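Local coordinates for tailspike protein (Acinetobacter phage vB_ApiP_P1, PDB 6E1R), which probably binds and hydrolyses the capsular polysaccharide of its Acinetobacter host as a trimeric tailspike, here represented by the part lacking the N-terminal region, at residues Thr123-Gly135 / Phe159-Phe171. Numbering follows the deposited sequence.
Sequences TELDATLRIEGDG and FSSESSYFGKLMF
Y165, F166 and G167 run parallel to R130, I131 and E132, joining strands 129-133 and 164-167 by backbone bonds in which I131 is gripped twice: its N donates to Y165 O (3.0 Å, N-H...O 175°) and its O accepts from G167 N (3.1 Å). Y165 N to L129 O and G133 N to G167 O extend the pairing. On the inward face the F166 ring meets L125 at its edge, CZ lying 3.5 Å from L125 CD1, while I131 CG2 approaches F166 CD2 obliquely at 3.6 Å. I131 CG1, anti to the backbone N (chi1 175°), is thereby carried to L169 CD1, 3.8 Å away, the two side chains crossing at about a right angle. Beyond this apolar row, S161 OG donates to a lone pair of L125 O (2.8 Å) and also bonds K156 N, tying the two loops together.

On the other face R130 lies alongside Y165, R130 CG 4.0 Å from Y165 CD1, with the guanidinium turned 75° from the ring. E132 OE2 meets the guanidinium edge in a long salt bridge and also pairs with K168 of the second subunit, whose G133 O receives R130 NH1, so this face contributes to the trimer interface. Such parallel stacking is characteristic of a beta-helix: strands 111-113 and 189-196 flank the pair, F195 and F182 pack on F166, and helix 94-106 covers L129.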
loop_
_atom_site.group_PDB
_atom_site.type_symbol
_atom_site.label_atom_id
_atom_site.label_comp_id
_atom_site.label_asym_id
_atom_site.label_seq_id
_atom_site.Cartn_x
_atom_site.Cartn_y
_atom_site.Cartn_z
ATOM N N THR A 123 19.724 2.522 31.464
ATOM C CA THR A 123 20.272 1.217 31.116
ATOM C C THR A 123 20.684 1.239 29.654
ATOM O O THR A 123 19.832 1.380 28.770
ATOM C CB THR A 123 19.251 0.103 31.367
ATOM O OG1 THR A 123 18.367 0.484 32.430
ATOM C CG2 THR A 123 19.948 -1.190 31.710
ATOM N N GLU A 124 21.982 1.101 29.400
ATOM C CA GLU A 124 22.470 1.127 28.029
ATOM C C GLU A 124 21.967 -0.093 27.269
ATOM O O GLU A 124 21.991 -1.218 27.777
ATOM C CB GLU A 124 23.997 1.183 28.008
ATOM C CG GLU A 124 24.562 2.498 28.524
ATOM C CD GLU A 124 26.035 2.668 28.212
ATOM O OE1 GLU A 124 26.670 1.686 27.774
ATOM O OE2 GLU A 124 26.560 3.784 28.406
ATOM N N LEU A 125 21.510 0.136 26.042
ATOM C CA LEU A 125 20.915 -0.920 25.227
ATOM C C LEU A 125 22.044 -1.749 24.631
ATOM O O LEU A 125 22.717 -1.321 23.687
ATOM C CB LEU A 125 20.016 -0.317 24.152
ATOM C CG LEU A 125 19.103 -1.206 23.299
ATOM C CD1 LEU A 125 17.976 -0.364 22.728
ATOM C CD2 LEU A 125 19.841 -1.912 22.174
ATOM N N ASP A 126 22.263 -2.937 25.186
ATOM C CA ASP A 126 23.217 -3.868 24.603
ATOM C C ASP A 126 22.684 -4.417 23.287
ATOM O O ASP A 126 21.473 -4.529 23.076
ATOM C CB ASP A 126 23.502 -5.023 25.563
ATOM C CG ASP A 126 24.236 -4.578 26.808
ATOM O OD1 ASP A 126 24.862 -3.497 26.781
ATOM O OD2 ASP A 126 24.187 -5.313 27.814
ATOM N N ALA A 127 23.606 -4.759 22.392
ATOM C CA ALA A 127 23.213 -5.268 21.088
ATOM C C ALA A 127 22.483 -6.599 21.234
ATOM O O ALA A 127 22.719 -7.364 22.173
ATOM C CB ALA A 127 24.441 -5.436 20.192
ATOM N N THR A 128 21.578 -6.862 20.291
ATOM C CA THR A 128 20.823 -8.113 20.195
ATOM C C THR A 128 19.931 -8.362 21.407
ATOM O O THR A 128 19.574 -9.510 21.689
ATOM C CB THR A 128 21.747 -9.315 19.968
ATOM O OG1 THR A 128 22.530 -9.551 21.145
ATOM C CG2 THR A 128 22.667 -9.059 18.784
ATOM N N LEU A 129 19.548 -7.314 22.134
ATOM C CA LEU A 129 18.659 -7.488 23.276
ATOM C C LEU A 129 17.247 -7.805 22.805
ATOM O O LEU A 129 16.651 -7.038 22.043
ATOM C CB LEU A 129 18.644 -6.234 24.145
ATOM C CG LEU A 129 17.534 -6.267 25.205
ATOM C CD1 LEU A 129 17.801 -7.339 26.258
ATOM C CD2 LEU A 129 17.321 -4.904 25.849
ATOM N N ARG A 130 16.708 -8.930 23.264
ATOM C CA ARG A 130 15.303 -9.268 23.068
ATOM C C ARG A 130 14.642 -9.305 24.440
ATOM O O ARG A 130 14.919 -10.201 25.244
ATOM C CB ARG A 130 15.152 -10.601 22.338
ATOM C CG ARG A 130 13.720 -11.095 22.239
ATOM C CD ARG A 130 13.662 -12.459 21.578
ATOM N NE ARG A 130 12.345 -13.075 21.705
ATOM C CZ ARG A 130 12.088 -14.346 21.419
ATOM N NH1 ARG A 130 13.058 -15.136 20.981
ATOM N NH2 ARG A 130 10.860 -14.826 21.563
ATOM N N ILE A 131 13.775 -8.331 24.706
ATOM C CA ILE A 131 13.122 -8.186 26.000
ATOM C C ILE A 131 11.619 -8.108 25.773
ATOM O O ILE A 131 11.155 -7.368 24.899
ATOM C CB ILE A 131 13.641 -6.947 26.760
ATOM C CG1 ILE A 131 12.861 -6.730 28.056
ATOM C CG2 ILE A 131 13.604 -5.706 25.874
ATOM C CD1 ILE A 131 13.390 -5.581 28.887
ATOM N N GLU A 132 10.862 -8.886 26.545
ATOM C CA GLU A 132 9.419 -8.988 26.383
ATOM C C GLU A 132 8.734 -8.827 27.735
ATOM O O GLU A 132 9.363 -8.910 28.794
ATOM C CB GLU A 132 9.026 -10.326 25.740
ATOM C CG GLU A 132 9.690 -10.590 24.396
ATOM C CD GLU A 132 9.327 -11.944 23.816
ATOM O OE1 GLU A 132 9.120 -12.892 24.602
ATOM O OE2 GLU A 132 9.255 -12.063 22.574
ATOM N N GLY A 133 7.428 -8.592 27.686
ATOM C CA GLY A 133 6.631 -8.461 28.889
ATOM C C GLY A 133 5.418 -9.366 28.839
ATOM O O GLY A 133 4.835 -9.601 27.781
ATOM N N ASP A 134 5.043 -9.878 30.014
ATOM C CA ASP A 134 3.923 -10.805 30.139
ATOM C C ASP A 134 2.691 -10.157 30.763
ATOM O O ASP A 134 1.827 -10.863 31.293
ATOM C CB ASP A 134 4.336 -12.033 30.952
ATOM C CG ASP A 134 4.963 -11.672 32.290
ATOM O OD1 ASP A 134 4.878 -10.494 32.698
ATOM O OD2 ASP A 134 5.531 -12.575 32.941
ATOM N N GLY A 135 2.591 -8.832 30.710
ATOM C CA GLY A 135 1.473 -8.136 31.318
ATOM C C GLY A 135 0.167 -8.289 30.566
ATOM O O GLY A 135 0.012 -9.201 29.747
ATOM N N PHE A 159 26.913 1.936 16.036
ATOM C CA PHE A 159 26.019 0.805 15.824
ATOM C C PHE A 159 26.055 -0.174 16.991
ATOM O O PHE A 159 25.594 -1.312 16.857
ATOM C CB PHE A 159 26.370 0.076 14.524
ATOM C CG PHE A 159 26.288 0.937 13.295
ATOM C CD1 PHE A 159 27.357 1.731 12.914
ATOM C CD2 PHE A 159 25.148 0.935 12.507
ATOM C CE1 PHE A 159 27.286 2.516 11.780
ATOM C CE2 PHE A 159 25.073 1.716 11.371
ATOM C CZ PHE A 159 26.142 2.509 11.008
ATOM N N SER A 160 26.598 0.248 18.135
ATOM C CA SER A 160 26.798 -0.660 19.258
ATOM C C SER A 160 25.488 -1.169 19.847
ATOM O O SER A 160 25.496 -2.176 20.564
ATOM C CB SER A 160 27.629 0.029 20.340
ATOM O OG SER A 160 28.856 0.503 19.811
ATOM N N SER A 161 24.369 -0.500 19.574
ATOM C CA SER A 161 23.062 -0.946 20.035
ATOM C C SER A 161 22.236 -1.579 18.923
ATOM O O SER A 161 21.041 -1.825 19.118
ATOM C CB SER A 161 22.289 0.223 20.649
ATOM O OG SER A 161 22.955 0.741 21.786
ATOM N N GLU A 162 22.843 -1.847 17.767
ATOM C CA GLU A 162 22.102 -2.397 16.640
ATOM C C GLU A 162 21.513 -3.758 16.993
ATOM O O GLU A 162 22.075 -4.514 17.791
ATOM C CB GLU A 162 23.008 -2.508 15.410
ATOM C CG GLU A 162 22.286 -2.903 14.131
ATOM C CD GLU A 162 23.216 -3.027 12.942
ATOM O OE1 GLU A 162 24.299 -3.631 13.087
ATOM O OE2 GLU A 162 22.864 -2.510 11.862
ATOM N N SER A 163 20.354 -4.048 16.394
ATOM C CA SER A 163 19.615 -5.294 16.578
ATOM C C SER A 163 19.018 -5.363 17.977
ATOM O O SER A 163 19.747 -5.446 18.970
ATOM C CB SER A 163 20.502 -6.513 16.306
ATOM O OG SER A 163 20.991 -6.498 14.976
ATOM N N SER A 164 17.691 -5.316 18.063
ATOM C CA SER A 164 16.997 -5.408 19.339
ATOM C C SER A 164 15.543 -5.769 19.070
ATOM O O SER A 164 15.069 -5.718 17.932
ATOM C CB SER A 164 17.107 -4.108 20.143
ATOM O OG SER A 164 16.682 -2.994 19.382
ATOM N N TYR A 165 14.840 -6.139 20.136
ATOM C CA TYR A 165 13.429 -6.486 20.041
ATOM C C TYR A 165 12.741 -6.079 21.334
ATOM O O TYR A 165 13.206 -6.428 22.423
ATOM C CB TYR A 165 13.241 -7.985 19.781
ATOM C CG TYR A 165 11.805 -8.396 19.531
ATOM C CD1 TYR A 165 10.956 -8.713 20.586
ATOM C CD2 TYR A 165 11.298 -8.469 18.240
ATOM C CE1 TYR A 165 9.646 -9.089 20.361
ATOM C CE2 TYR A 165 9.989 -8.845 18.006
ATOM C CZ TYR A 165 9.167 -9.154 19.069
ATOM O OH TYR A 165 7.863 -9.528 18.841
ATOM N N PHE A 166 11.641 -5.342 21.208
ATOM C CA PHE A 166 10.863 -4.880 22.354
ATOM C C PHE A 166 9.425 -5.335 22.158
ATOM O O PHE A 166 8.713 -4.805 21.300
ATOM C CB PHE A 166 10.951 -3.362 22.499
ATOM C CG PHE A 166 12.339 -2.869 22.769
ATOM C CD1 PHE A 166 13.206 -2.597 21.724
ATOM C CD2 PHE A 166 12.782 -2.687 24.067
ATOM C CE1 PHE A 166 14.487 -2.148 21.969
ATOM C CE2 PHE A 166 14.062 -2.240 24.318
ATOM C CZ PHE A 166 14.916 -1.972 23.268
ATOM N N GLY A 167 9.000 -6.310 22.956
ATOM C CA GLY A 167 7.684 -6.890 22.791
ATOM C C GLY A 167 6.751 -6.664 23.960
ATOM O O GLY A 167 6.982 -7.178 25.059
ATOM N N LYS A 168 5.695 -5.885 23.726
ATOM C CA LYS A 168 4.600 -5.706 24.678
ATOM C C LYS A 168 5.105 -5.156 26.014
ATOM O O LYS A 168 4.963 -5.771 27.073
ATOM C CB LYS A 168 3.836 -7.021 24.852
ATOM C CG LYS A 168 3.336 -7.569 23.522
ATOM C CD LYS A 168 2.756 -8.962 23.635
ATOM C CE LYS A 168 2.259 -9.444 22.278
ATOM N NZ LYS A 168 1.829 -10.868 22.303
ATOM N N LEU A 169 5.703 -3.969 25.939
ATOM C CA LEU A 169 6.202 -3.251 27.102
ATOM C C LEU A 169 5.646 -1.836 27.095
ATOM O O LEU A 169 5.480 -1.230 26.033
ATOM C CB LEU A 169 7.736 -3.213 27.124
ATOM C CG LEU A 169 8.441 -4.555 27.328
ATOM C CD1 LEU A 169 9.944 -4.407 27.163
ATOM C CD2 LEU A 169 8.107 -5.117 28.700
HETATM N N MSE A 170 5.358 -1.315 28.282
HETATM C CA MSE A 170 4.852 0.043 28.413
HETATM C C MSE A 170 5.875 0.916 29.126
HETATM O O MSE A 170 6.546 0.465 30.051
HETATM C CB MSE A 170 3.521 0.051 29.165
HETATM C CG MSE A 170 2.835 1.402 29.208
HETATM SE SE MSE A 170 1.011 1.269 29.880
HETATM C CE MSE A 170 0.471 3.135 29.683
ATOM N N PHE A 171 6.004 2.165 28.692
ATOM C CA PHE A 171 6.984 3.088 29.246
ATOM C C PHE A 171 6.253 4.268 29.868
ATOM O O PHE A 171 5.465 4.939 29.194
ATOM C CB PHE A 171 7.960 3.554 28.165
ATOM C CG PHE A 171 8.669 2.429 27.470
ATOM C CD1 PHE A 171 9.835 1.899 27.995
ATOM C CD2 PHE A 171 8.162 1.890 26.300
ATOM C CE1 PHE A 171 10.489 0.859 27.361
ATOM C CE2 PHE A 171 8.810 0.849 25.660
ATOM C CZ PHE A 171 9.975 0.334 26.192
#